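Local coordinates for adhesion G-protein coupled receptor G6 (Danio rerio, PDB 6V55) that probably mediates cell adhesion and signalling in myelination as an adhesion G-protein coupled receptor, through a multidomain extracellular region that binds calcium, at residues A481-M486 / S494-P499; N448-E453 / W460-P465; P141-F146 / Y241-G246. All blocks are in the same frame, centred on the assembly; numbering follows the deposited sequence.

Contact 1 (A481-M486 / S494-P499); sequences ASRTCM and SFWALP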
ATOM      1  N   ALA A 481      11.253  18.897  -0.487  1.00 31.26           N
ATOM      2  CA  ALA A 481      11.031  19.547   0.795  1.00 23.58           C
ATOM      3  C   ALA A 481      11.324  18.531   1.883  1.00 25.38           C
ATOM      4  O   ALA A 481      11.386  17.332   1.613  1.00 30.91           O
ATOM      5  CB  ALA A 481       9.593  20.056   0.925  1.00 17.58           C
ATOM      6  N   SER A 482      11.513  19.002   3.117  1.00 27.24           N
ATOM      7  CA  SER A 482      11.823  18.098   4.222  1.00 24.88           C
ATOM      8  C   SER A 482      11.145  18.556   5.504  1.00 22.87           C
ATOM      9  O   SER A 482      10.869  19.741   5.682  1.00 18.22           O
ATOM     10  CB  SER A 482      13.330  17.963   4.466  1.00 22.16           C
ATOM     11  OG  SER A 482      13.811  19.098   5.157  1.00 27.45           O
ATOM     12  N   ARG A 483      10.854  17.585   6.380  1.00 27.34           N
ATOM     13  CA  ARG A 483      10.245  17.808   7.693  1.00 25.12           C
ATOM     14  C   ARG A 483      10.796  16.779   8.670  1.00 27.68           C
ATOM     15  O   ARG A 483      10.958  15.607   8.318  1.00 24.63           O
ATOM     16  CB  ARG A 483       8.715  17.702   7.660  1.00 20.15           C
ATOM     17  CG  ARG A 483       8.007  18.582   8.665  1.00 23.92           C
ATOM     18  CD  ARG A 483       6.493  18.415   8.613  1.00 24.94           C
ATOM     19  NE  ARG A 483       5.783  19.353   9.485  1.00 25.64           N
ATOM     20  CZ  ARG A 483       4.481  19.265   9.767  1.00 27.00           C
ATOM     21  NH1 ARG A 483       3.757  18.269   9.258  1.00 24.14           N
ATOM     22  NH2 ARG A 483       3.900  20.163  10.560  1.00 28.71           N
ATOM     23  N   THR A 484      11.080  17.215   9.899  1.00 32.44           N
ATOM     24  CA  THR A 484      11.695  16.361  10.911  1.00 26.61           C
ATOM     25  C   THR A 484      10.732  16.144  12.069  1.00 22.62           C
ATOM     26  O   THR A 484      10.115  17.098  12.559  1.00 29.06           O
ATOM     27  CB  THR A 484      13.011  16.965  11.414  1.00 28.09           C
ATOM     28  OG1 THR A 484      13.858  17.232  10.293  1.00 32.71           O
ATOM     29  CG2 THR A 484      13.749  15.996  12.344  1.00 29.26           C
ATOM     30  N   CYS A 485      10.581  14.883  12.470  1.00 18.59           N
ATOM     31  CA  CYS A 485       9.885  14.483  13.689  1.00 22.20           C
ATOM     32  C   CYS A 485      10.844  14.663  14.869  1.00 30.78           C
ATOM     33  O   CYS A 485      11.746  13.846  15.071  1.00 27.53           O
ATOM     34  CB  CYS A 485       9.429  13.032  13.558  1.00 23.08           C
ATOM     35  SG  CYS A 485       8.480  12.408  14.956  0.57 18.67           S
ATOM     36  N   MET A 486      10.642  15.721  15.671  1.00 35.92           N
ATOM     37  CA  MET A 486      11.541  16.119  16.757  1.00 31.54           C
ATOM     38  C   MET A 486      11.043  15.638  18.119  1.00 32.54           C
ATOM     39  O   MET A 486       9.863  15.335  18.305  1.00 32.36           O
ATOM     40  CB  MET A 486      11.685  17.639  16.818  1.00 28.35           C
ATOM     41  CG  MET A 486      11.992  18.284  15.512  1.00 27.38           C
ATOM     42  SD  MET A 486      13.710  18.769  15.388  0.73 31.11           S
ATOM     43  CE  MET A 486      13.782  20.061  16.634  1.00 33.84           C
ATOM     44  N   SER A 494       6.771  13.722  21.235  1.00 25.99           N
ATOM     45  CA  SER A 494       7.270  14.082  19.920  1.00 24.36           C
ATOM     46  C   SER A 494       6.323  15.041  19.204  1.00 29.44           C
ATOM     47  O   SER A 494       5.114  15.088  19.474  1.00 27.23           O
ATOM     48  CB  SER A 494       7.462  12.847  19.059  1.00 25.70           C
ATOM     49  OG  SER A 494       6.210  12.215  18.891  1.00 28.78           O
ATOM     50  N   PHE A 495       6.885  15.802  18.267  1.00 31.01           N
ATOM     51  CA  PHE A 495       6.111  16.782  17.523  1.00 29.83           C
ATOM     52  C   PHE A 495       6.758  16.987  16.159  1.00 31.31           C
ATOM     53  O   PHE A 495       7.980  16.875  16.012  1.00 33.01           O
ATOM     54  CB  PHE A 495       6.005  18.112  18.283  1.00 18.82           C
ATOM     55  CG  PHE A 495       7.276  18.926  18.284  1.00 20.78           C
ATOM     56  CD1 PHE A 495       8.319  18.607  19.141  1.00 23.45           C
ATOM     57  CD2 PHE A 495       7.424  20.034  17.446  1.00 18.90           C
ATOM     58  CE1 PHE A 495       9.492  19.363  19.153  1.00 23.25           C
ATOM     59  CE2 PHE A 495       8.608  20.784  17.449  1.00 19.03           C
ATOM     60  CZ  PHE A 495       9.631  20.447  18.297  1.00 19.20           C
ATOM     61  N   TRP A 496       5.934  17.322  15.174  1.00 27.20           N
ATOM     62  CA  TRP A 496       6.468  17.711  13.880  1.00 23.65           C
ATOM     63  C   TRP A 496       7.053  19.111  13.961  1.00 25.31           C
ATOM     64  O   TRP A 496       6.344  20.070  14.284  1.00 30.54           O
ATOM     65  CB  TRP A 496       5.373  17.708  12.821  1.00 20.04           C
ATOM     66  CG  TRP A 496       5.091  16.414  12.106  1.00 20.25           C
ATOM     67  CD1 TRP A 496       3.887  15.762  12.060  1.00 18.00           C
ATOM     68  CD2 TRP A 496       5.996  15.648  11.277  1.00 22.31           C
ATOM     69  NE1 TRP A 496       3.993  14.632  11.283  1.00 19.51           N
ATOM     70  CE2 TRP A 496       5.270  14.534  10.791  1.00 20.32           C
ATOM     71  CE3 TRP A 496       7.350  15.783  10.920  1.00 22.26           C
ATOM     72  CZ2 TRP A 496       5.852  13.559   9.963  1.00 17.98           C
ATOM     73  CZ3 TRP A 496       7.925  14.819  10.088  1.00 20.37           C
ATOM     74  CH2 TRP A 496       7.173  13.717   9.626  1.00 18.05           C
ATOM     75  N   ALA A 497       8.323  19.251  13.578  1.00 23.92           N
ATOM     76  CA  ALA A 497       8.863  20.575  13.278  1.00 24.04           C
ATOM     77  C   ALA A 497       8.246  21.155  12.002  1.00 31.11           C
ATOM     78  O   ALA A 497       7.474  20.510  11.279  1.00 32.75           O
ATOM     79  CB  ALA A 497      10.377  20.531  13.109  1.00 18.68           C
ATOM     80  N   LEU A 498       8.625  22.396  11.719  1.00 32.22           N
ATOM     81  CA  LEU A 498       8.159  23.078  10.526  1.00 28.89           C
ATOM     82  C   LEU A 498       8.805  22.474   9.281  1.00 29.17           C
ATOM     83  O   LEU A 498       9.965  22.042   9.326  1.00 31.73           O
ATOM     84  CB  LEU A 498       8.497  24.553  10.613  1.00 28.08           C
ATOM     85  CG  LEU A 498       7.483  25.479  11.276  1.00 27.58           C
ATOM     86  CD1 LEU A 498       8.031  26.871  11.124  1.00 27.61           C
ATOM     87  CD2 LEU A 498       6.068  25.379  10.664  1.00 23.92           C
ATOM     88  N   PRO A 499       8.067  22.382   8.176  1.00 26.69           N
ATOM     89  CA  PRO A 499       8.670  21.904   6.930  1.00 26.42           C
ATOM     90  C   PRO A 499       9.625  22.929   6.330  1.00 28.50           C
ATOM     91  O   PRO A 499       9.385  24.137   6.383  1.00 29.77           O
ATOM     92  CB  PRO A 499       7.460  21.670   6.018  1.00 25.03           C
ATOM     93  CG  PRO A 499       6.385  22.506   6.574  1.00 26.29           C
ATOM     94  CD  PRO A 499       6.607  22.532   8.053  1.00 27.84           C
TER

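Contact 2 (N448-E453 / W460-P465); sequences NCQADE and WPESRP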
ATOM      1  N   ASN A 448       5.301   7.917  17.576  1.00 25.83           N
ATOM      2  CA  ASN A 448       5.647   8.427  16.259  1.00 22.77           C
ATOM      3  C   ASN A 448       4.887   9.711  15.955  1.00 22.47           C
ATOM      4  O   ASN A 448       3.753   9.892  16.403  1.00 29.25           O
ATOM      5  CB  ASN A 448       5.283   7.389  15.194  1.00 22.88           C
ATOM      6  CG  ASN A 448       6.208   6.226  15.185  1.00 19.04           C
ATOM      7  OD1 ASN A 448       7.299   6.299  15.730  1.00 19.17           O
ATOM      8  ND2 ASN A 448       5.794   5.141  14.543  1.00 19.12           N
ATOM      9  N   CYS A 449       5.512  10.605  15.182  1.00 18.55           N
ATOM     10  CA  CYS A 449       4.753  11.689  14.571  1.00 19.30           C
ATOM     11  C   CYS A 449       3.797  11.096  13.544  1.00 25.27           C
ATOM     12  O   CYS A 449       4.203  10.293  12.700  1.00 29.62           O
ATOM     13  CB  CYS A 449       5.669  12.707  13.902  1.00 18.33           C
ATOM     14  SG  CYS A 449       6.816  13.575  14.987  0.48 18.47           S
ATOM     15  N   GLN A 450       2.521  11.453  13.645  1.00 28.89           N
ATOM     16  CA  GLN A 450       1.514  10.904  12.755  1.00 29.54           C
ATOM     17  C   GLN A 450       1.675  11.471  11.353  1.00 26.09           C
ATOM     18  O   GLN A 450       2.307  12.515  11.152  1.00 23.45           O
ATOM     19  CB  GLN A 450       0.106  11.203  13.281  1.00 33.92           C
ATOM     20  CG  GLN A 450      -0.237  10.465  14.567  1.00 41.64           C
ATOM     21  CD  GLN A 450      -0.167   8.942  14.418  1.00 46.78           C
ATOM     22  OE1 GLN A 450       0.847   8.328  14.745  1.00 50.62           O
ATOM     23  NE2 GLN A 450      -1.249   8.333  13.938  1.00 47.82           N
ATOM     24  N   ALA A 451       1.129  10.737  10.380  1.00 25.13           N
ATOM     25  CA  ALA A 451       1.009  11.245   9.020  1.00 23.68           C
ATOM     26  C   ALA A 451       0.143  12.495   8.995  1.00 27.12           C
ATOM     27  O   ALA A 451      -0.864  12.569   9.703  1.00 27.50           O
ATOM     28  CB  ALA A 451       0.417  10.184   8.111  1.00 17.82           C
ATOM     29  N   ASP A 452       0.561  13.491   8.204  1.00 29.16           N
ATOM     30  CA  ASP A 452       0.080  14.864   8.367  1.00 27.98           C
ATOM     31  C   ASP A 452       0.362  15.674   7.102  1.00 26.70           C
ATOM     32  O   ASP A 452       1.498  15.676   6.616  1.00 26.94           O
ATOM     33  CB  ASP A 452       0.761  15.515   9.579  1.00 26.81           C
ATOM     34  CG  ASP A 452       0.339  16.952   9.781  1.00 29.46           C
ATOM     35  OD1 ASP A 452      -0.880  17.163   9.974  1.00 30.07           O
ATOM     36  OD2 ASP A 452       1.210  17.867   9.753  1.00 28.06           O
ATOM     37  N   GLU A 453      -0.655  16.372   6.581  1.00 24.70           N
ATOM     38  CA  GLU A 453      -0.510  17.188   5.369  1.00 27.12           C
ATOM     39  C   GLU A 453      -0.367  18.657   5.765  1.00 28.73           C
ATOM     40  O   GLU A 453      -1.352  19.308   6.137  1.00 29.44           O
ATOM     41  CB  GLU A 453      -1.694  16.984   4.428  1.00 29.46           C
ATOM     42  CG  GLU A 453      -1.694  17.858   3.153  1.00 31.03           C
ATOM     43  CD  GLU A 453      -2.628  17.300   2.079  1.00 35.19           C
ATOM     44  OE1 GLU A 453      -2.642  17.817   0.926  1.00 32.97           O
ATOM     45  OE2 GLU A 453      -3.344  16.318   2.393  1.00 39.15           O
ATOM     46  N   TRP A 460       3.147  14.199   4.560  1.00 23.49           N
ATOM     47  CA  TRP A 460       4.297  13.632   5.240  1.00 23.50           C
ATOM     48  C   TRP A 460       3.887  12.317   5.870  1.00 24.64           C
ATOM     49  O   TRP A 460       2.854  12.273   6.538  1.00 27.77           O
ATOM     50  CB  TRP A 460       4.801  14.589   6.311  1.00 17.59           C
ATOM     51  CG  TRP A 460       5.051  15.963   5.804  1.00 17.52           C
ATOM     52  CD1 TRP A 460       4.184  17.029   5.818  1.00 17.46           C
ATOM     53  CD2 TRP A 460       6.250  16.433   5.184  1.00 17.56           C
ATOM     54  NE1 TRP A 460       4.768  18.129   5.228  1.00 17.44           N
ATOM     55  CE2 TRP A 460       6.038  17.792   4.838  1.00 17.49           C
ATOM     56  CE3 TRP A 460       7.476  15.830   4.862  1.00 17.66           C
ATOM     57  CZ2 TRP A 460       7.007  18.561   4.207  1.00 17.52           C
ATOM     58  CZ3 TRP A 460       8.449  16.605   4.236  1.00 19.30           C
ATOM     59  CH2 TRP A 460       8.201  17.961   3.920  1.00 18.78           C
ATOM     60  N   PRO A 461       4.627  11.228   5.665  1.00 21.72           N
ATOM     61  CA  PRO A 461       4.245   9.942   6.268  1.00 24.32           C
ATOM     62  C   PRO A 461       4.623   9.870   7.745  1.00 25.66           C
ATOM     63  O   PRO A 461       5.307  10.746   8.278  1.00 27.23           O
ATOM     64  CB  PRO A 461       5.023   8.912   5.439  1.00 22.03           C
ATOM     65  CG  PRO A 461       6.195   9.669   4.889  1.00 19.21           C
ATOM     66  CD  PRO A 461       5.767  11.101   4.740  1.00 17.82           C
ATOM     67  N   GLU A 462       4.134   8.807   8.401  1.00 25.82           N
ATOM     68  CA  GLU A 462       4.385   8.561   9.826  1.00 26.97           C
ATOM     69  C   GLU A 462       5.866   8.323  10.056  1.00 24.26           C
ATOM     70  O   GLU A 462       6.533   7.695   9.228  1.00 24.15           O
ATOM     71  CB  GLU A 462       3.596   7.332  10.302  1.00 29.59           C
ATOM     72  CG  GLU A 462       3.479   7.136  11.812  1.00 31.92           C
ATOM     73  CD  GLU A 462       2.926   5.762  12.166  1.00 36.61           C
ATOM     74  OE1 GLU A 462       2.205   5.188  11.327  1.00 38.05           O
ATOM     75  OE2 GLU A 462       3.216   5.249  13.270  1.00 42.17           O
ATOM     76  N   SER A 463       6.404   8.869  11.146  1.00 23.37           N
ATOM     77  CA  SER A 463       7.850   8.827  11.325  1.00 26.36           C
ATOM     78  C   SER A 463       8.235   8.593  12.774  1.00 30.77           C
ATOM     79  O   SER A 463       7.656   9.188  13.684  1.00 36.56           O
ATOM     80  CB  SER A 463       8.512  10.123  10.856  1.00 27.89           C
ATOM     81  OG  SER A 463       8.038  10.502   9.576  1.00 34.52           O
ATOM     82  N   ARG A 464       9.276   7.784  12.965  1.00 33.53           N
ATOM     83  CA  ARG A 464       9.950   7.635  14.250  1.00 30.80           C
ATOM     84  C   ARG A 464      10.640   8.953  14.628  1.00 27.93           C
ATOM     85  O   ARG A 464      10.885   9.793  13.760  1.00 28.39           O
ATOM     86  CB  ARG A 464      10.941   6.464  14.167  1.00 30.43           C
ATOM     87  CG  ARG A 464      10.244   5.103  14.066  1.00 32.71           C
ATOM     88  CD  ARG A 464      11.194   3.926  14.272  1.00 41.92           C
ATOM     89  NE  ARG A 464      11.295   3.110  13.054  1.00 46.99           N
ATOM     90  CZ  ARG A 464      10.945   1.826  12.951  1.00 46.25           C
ATOM     91  NH1 ARG A 464      10.476   1.162  14.008  1.00 47.51           N
ATOM     92  NH2 ARG A 464      11.076   1.200  11.779  1.00 43.43           N
ATOM     93  N   PRO A 465      10.876   9.197  15.927  1.00 28.30           N
ATOM     94  CA  PRO A 465      11.580  10.430  16.339  1.00 24.92           C
ATOM     95  C   PRO A 465      13.002  10.535  15.794  1.00 26.56           C
ATOM     96  O   PRO A 465      13.736   9.544  15.731  1.00 30.74           O
ATOM     97  CB  PRO A 465      11.598  10.326  17.867  1.00 23.17           C
ATOM     98  CG  PRO A 465      10.403   9.532  18.190  1.00 22.21           C
ATOM     99  CD  PRO A 465      10.225   8.539  17.083  1.00 27.59           C
TER
HETATM  100  O   HOH W   1       1.517   5.132  15.096  1.00 33.90           O

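Contact 3 (P141-F146 / Y241-G246); sequences PVLTAF and YTLQSG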
ATOM      1  N   PRO A 141       0.019 -48.780   7.547  1.00 33.67           N
ATOM      2  CA  PRO A 141       0.134 -50.108   6.946  1.00 34.28           C
ATOM      3  C   PRO A 141       0.411 -51.189   7.979  1.00 35.67           C
ATOM      4  O   PRO A 141       0.477 -50.949   9.181  1.00 37.37           O
ATOM      5  CB  PRO A 141       1.330 -49.957   6.004  1.00 34.73           C
ATOM      6  CG  PRO A 141       2.135 -48.868   6.599  1.00 32.26           C
ATOM      7  CD  PRO A 141       1.132 -47.905   7.141  1.00 32.01           C
ATOM      8  N   VAL A 142       0.550 -52.406   7.466  1.00 37.29           N
ATOM      9  CA  VAL A 142       1.087 -53.509   8.240  1.00 35.88           C
ATOM     10  C   VAL A 142       2.562 -53.245   8.498  1.00 35.22           C
ATOM     11  O   VAL A 142       3.305 -52.901   7.570  1.00 34.33           O
ATOM     12  CB  VAL A 142       0.842 -54.825   7.492  1.00 35.33           C
ATOM     13  CG1 VAL A 142       1.751 -55.936   7.992  1.00 35.95           C
ATOM     14  CG2 VAL A 142      -0.639 -55.203   7.624  1.00 35.63           C
ATOM     15  N   LEU A 143       2.979 -53.351   9.768  1.00 37.36           N
ATOM     16  CA  LEU A 143       4.342 -53.060  10.196  1.00 35.06           C
ATOM     17  C   LEU A 143       5.006 -54.328  10.730  1.00 35.78           C
ATOM     18  O   LEU A 143       4.486 -54.986  11.645  1.00 36.38           O
ATOM     19  CB  LEU A 143       4.363 -51.950  11.249  1.00 34.83           C
ATOM     20  CG  LEU A 143       3.982 -50.533  10.786  1.00 34.05           C
ATOM     21  CD1 LEU A 143       3.696 -49.633  11.970  1.00 33.98           C
ATOM     22  CD2 LEU A 143       5.051 -49.907   9.888  1.00 33.47           C
ATOM     23  N   THR A 144       6.141 -54.681  10.127  1.00 35.74           N
ATOM     24  CA  THR A 144       7.075 -55.652  10.677  1.00 36.32           C
ATOM     25  C   THR A 144       8.406 -55.008  11.042  1.00 36.06           C
ATOM     26  O   THR A 144       9.353 -55.722  11.401  1.00 36.47           O
ATOM     27  CB  THR A 144       7.299 -56.803   9.688  1.00 36.59           C
ATOM     28  OG1 THR A 144       7.564 -56.285   8.377  1.00 35.98           O
ATOM     29  CG2 THR A 144       6.076 -57.671   9.641  1.00 37.05           C
ATOM     30  N   ALA A 145       8.484 -53.677  10.949  1.00 35.39           N
ATOM     31  CA  ALA A 145       9.619 -52.828  11.275  1.00 35.04           C
ATOM     32  C   ALA A 145       9.153 -51.374  11.284  1.00 46.19           C
ATOM     33  O   ALA A 145       8.291 -50.986  10.493  1.00 34.01           O
ATOM     34  CB  ALA A 145      10.787 -52.985  10.291  1.00 34.82           C
ATOM     35  N   PHE A 146       9.718 -50.574  12.193  1.00 46.69           N
ATOM     36  CA  PHE A 146       9.397 -49.154  12.262  1.00 33.59           C
ATOM     37  C   PHE A 146      10.561 -48.374  12.858  1.00 40.90           C
ATOM     38  O   PHE A 146      11.354 -48.906  13.635  1.00 37.78           O
ATOM     39  CB  PHE A 146       8.099 -48.861  13.067  1.00 33.73           C
ATOM     40  CG  PHE A 146       8.115 -49.298  14.538  1.00 34.35           C
ATOM     41  CD1 PHE A 146       8.664 -48.502  15.550  1.00 34.24           C
ATOM     42  CD2 PHE A 146       7.448 -50.444  14.924  1.00 35.02           C
ATOM     43  CE1 PHE A 146       8.658 -48.907  16.870  1.00 34.82           C
ATOM     44  CE2 PHE A 146       7.422 -50.837  16.270  1.00 35.60           C
ATOM     45  CZ  PHE A 146       8.027 -50.068  17.223  1.00 35.50           C
ATOM     46  N   TYR A 241       5.091 -61.246  16.662  1.00 40.92           N
ATOM     47  CA  TYR A 241       3.992 -60.325  16.428  1.00 40.44           C
ATOM     48  C   TYR A 241       4.184 -59.517  15.156  1.00 39.64           C
ATOM     49  O   TYR A 241       5.302 -59.243  14.717  1.00 39.31           O
ATOM     50  CB  TYR A 241       3.812 -59.380  17.612  1.00 40.35           C
ATOM     51  CG  TYR A 241       3.484 -60.137  18.864  1.00 44.14           C
ATOM     52  CD1 TYR A 241       2.242 -60.746  19.020  1.00 43.76           C
ATOM     53  CD2 TYR A 241       4.430 -60.281  19.883  1.00 47.40           C
ATOM     54  CE1 TYR A 241       1.940 -61.463  20.174  1.00 46.11           C
ATOM     55  CE2 TYR A 241       4.140 -60.994  21.036  1.00 47.38           C
ATOM     56  CZ  TYR A 241       2.892 -61.580  21.173  1.00 49.12           C
ATOM     57  OH  TYR A 241       2.600 -62.290  22.313  1.00 54.82           O
ATOM     58  N   THR A 242       3.058 -59.129  14.581  1.00 39.68           N
ATOM     59  CA  THR A 242       3.004 -58.256  13.423  1.00 42.35           C
ATOM     60  C   THR A 242       1.991 -57.169  13.739  1.00 39.33           C
ATOM     61  O   THR A 242       0.912 -57.461  14.264  1.00 40.49           O
ATOM     62  CB  THR A 242       2.595 -59.049  12.167  1.00 44.76           C
ATOM     63  OG1 THR A 242       3.511 -60.138  11.960  1.00 40.78           O
ATOM     64  CG2 THR A 242       2.556 -58.163  10.930  1.00 37.81           C
ATOM     65  N   LEU A 243       2.337 -55.922  13.455  1.00 37.47           N
ATOM     66  CA  LEU A 243       1.402 -54.833  13.701  1.00 37.07           C
ATOM     67  C   LEU A 243       0.453 -54.731  12.511  1.00 36.72           C
ATOM     68  O   LEU A 243       0.900 -54.492  11.387  1.00 36.26           O
ATOM     69  CB  LEU A 243       2.166 -53.530  13.933  1.00 36.47           C
ATOM     70  CG  LEU A 243       3.287 -53.589  14.982  1.00 36.74           C
ATOM     71  CD1 LEU A 243       4.019 -52.257  15.099  1.00 36.10           C
ATOM     72  CD2 LEU A 243       2.732 -54.019  16.326  1.00 37.39           C
ATOM     73  N   GLN A 244      -0.844 -54.927  12.748  1.00 36.97           N
ATOM     74  CA  GLN A 244      -1.784 -54.990  11.641  1.00 36.73           C
ATOM     75  C   GLN A 244      -2.126 -53.601  11.106  1.00 41.52           C
ATOM     76  O   GLN A 244      -1.814 -52.567  11.707  1.00 40.81           O
ATOM     77  CB  GLN A 244      -3.068 -55.703  12.051  1.00 37.78           C
ATOM     78  CG  GLN A 244      -3.131 -57.197  11.690  1.00 40.20           C
ATOM     79  CD  GLN A 244      -3.025 -57.492  10.186  1.00 44.79           C
ATOM     80  OE1 GLN A 244      -3.498 -56.721   9.339  1.00 37.01           O
ATOM     81  NE2 GLN A 244      -2.417 -58.635   9.854  1.00 48.52           N
ATOM     82  N   SER A 245      -2.799 -53.603   9.955  1.00 43.16           N
ATOM     83  CA  SER A 245      -3.214 -52.393   9.262  1.00 41.75           C
ATOM     84  C   SER A 245      -4.326 -51.665  10.012  1.00 36.60           C
ATOM     85  O   SER A 245      -4.947 -52.193  10.948  1.00 36.04           O
ATOM     86  CB  SER A 245      -3.715 -52.727   7.858  1.00 45.92           C
ATOM     87  OG  SER A 245      -2.679 -52.638   6.901  1.00 50.54           O
ATOM     88  N   GLY A 246      -4.558 -50.426   9.571  1.00 34.43           N
ATOM     89  CA  GLY A 246      -5.785 -49.696   9.833  1.00 39.92           C
ATOM     90  C   GLY A 246      -6.051 -49.331  11.275  1.00 46.34           C
ATOM     91  O   GLY A 246      -7.209 -49.341  11.706  1.00 50.97           O
TER

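Contact 1 (A481-M486 / S494-P499)
The antiparallel beta hairpin of strands 480-488 and 493-496, in what is probably the hormone-receptor domain, is registered here by M486 with F495, a hydrogen-bonded pair, and C485 with W496, a non-hydrogen-bonded one. M486 N donates to F495 O at 2.9 Å and F495 N returns to M486 O at 3.0 Å; A497 N reaches T484 O at 3.0 Å. M486 CB touches CE1 of the F495 ring, 3.6 Å away. The other face carries W496, whose ring lies between two residues of the facing strand. C485 CB sits over one side, offset toward the rim, while the guanidinium of R483 lies flat on the opposite side, planes 4° apart and centres 4.2 Å apart. R483 gets there with an extended chain (chi2 -179°), and its NE gives a bent bond to A497 O at 2.7 Å (N-H...O angle 142°). NH1 makes a salt bridge to D452, and W496 NE1 bonds to Q450 O. With a leucine replacing R483, W496 would probably lose its stacked cation, A497 O its side-chain donor and D452 this charge partner. Flat stacking, one backbone carbonyl and one carboxylate fix the guanidinium's rotation, and the carboxylate probably balances its charge.

Contact 2 (N448-E453 / W460-P465)
Two nearly antiparallel chain runs pair here through their backbones, C449 with S463 and D452 with W460, beside the three-stranded sheet 468-472, 480-488, 493-496 in what is probably the hormone-receptor domain; within the two segments regular strand is confined to 452-453 and W460. The evidence is two reciprocal pairs of bonds: C449 N to S463 O and S463 N to C449 O, both 3.0 Å, and D452 N to W460 O at 3.1 Å with W460 N to D452 O at 3.0 Å. Between them lie CA-H...O contacts, A451 CA to W460 O and E462 CA to C449 O. At the far end N448 crosses E462 at about a right angle, its ND2 pointing an N-H almost straight (175°) at E462 OE2, 2.9 Å away, in the plane of the amide but on the anti side of the carboxylate, 34° out of its plane. E462 reaches the amide because CG is anti to the backbone N (chi1 -166°) and the chain continues extended. A water also donates to OE2 and, by a longer bond, to Q450 OE1. D452 O lies at the edge of the W460 indole, 3.1 Å from CD1. That indole packs on A481 and R483 of strand 480-488 and V471 of strand 468-472; C449, D452 and S463 touch W496 of strand 493-496, and a disulfide ties C449 to C485 of strand 480-488.

Contact 3 (P141-F146 / Y241-G246)
The ring of F146 meets L243 through a single methyl: CD1 of L243 stands 3.9 Å from CE2, and equally near CD2, the two side chains crossing at about a right angle. In L243, chi1 (-51°) sets CG anti to the carbonyl carbon and the extended second torsion (chi2 178°) carries CD1 to the ring; the same CD1 also rests against L143 CB, so one methyl links both residues. A second flat group in the contact is the amide of Q244. Its OE1 accepts S245 N from its own segment, the donor standing above the amide's carbonyl plane, and lies against the CG2 methyl of V142. The hydrogen bonds between the segments are both backbone to backbone. L143 N gives to L243 O at 2.9 Å and L243 N to L143 O at 3.0 Å, both donors in the plane of the carbonyl they meet, an isolated hydrogen-bonded antiparallel pair. V142 CA adds a CA-H...O contact to L243 O. T242 CG2 touches V142 CG1 and T144 CG2, each at 3.8 Å, while its hydroxyl bonds to K217. S245 OG comes 3.3 Å from V142 N, at too poor an angle for a hydrogen bond. L143, L243 and F146 are buried, whereas V142, T144, T242 and Q244 touch crystal neighbours, which may influence their positions. Segment 141-146 leads into strand 145-154 of the six-stranded sheet, and 241-246 precedes strand 248-251 of the five-stranded one. The pair therefore joins the approaches to both sheets, consistent with the concanavalin-like beta sandwich of the pentraxin family.

In the fold
Contacts 1 and 2 belong to one compact unit, their centres 8 Å apart, joined by the disulfide between C485 and C449, by the salt bridge of R483 with D452, and by W496 packing on P461 and S463. Contact 3 lies in the pentraxin-family domain, its centre about 72 Å from that of contact 1 and 65 Å from that of contact 2. Contact 1 is mostly at the surface, contact 2 partly buried; both use backbone bonds, to which contact 1 adds a stacked cation and contact 2 an amide-carboxylate bond. Contact 3, also partly buried, brings a loop and the start of strand 145-154 against a loop distant in sequence; its inner side is purely aliphatic and aromatic, with no charged pair between the two segments.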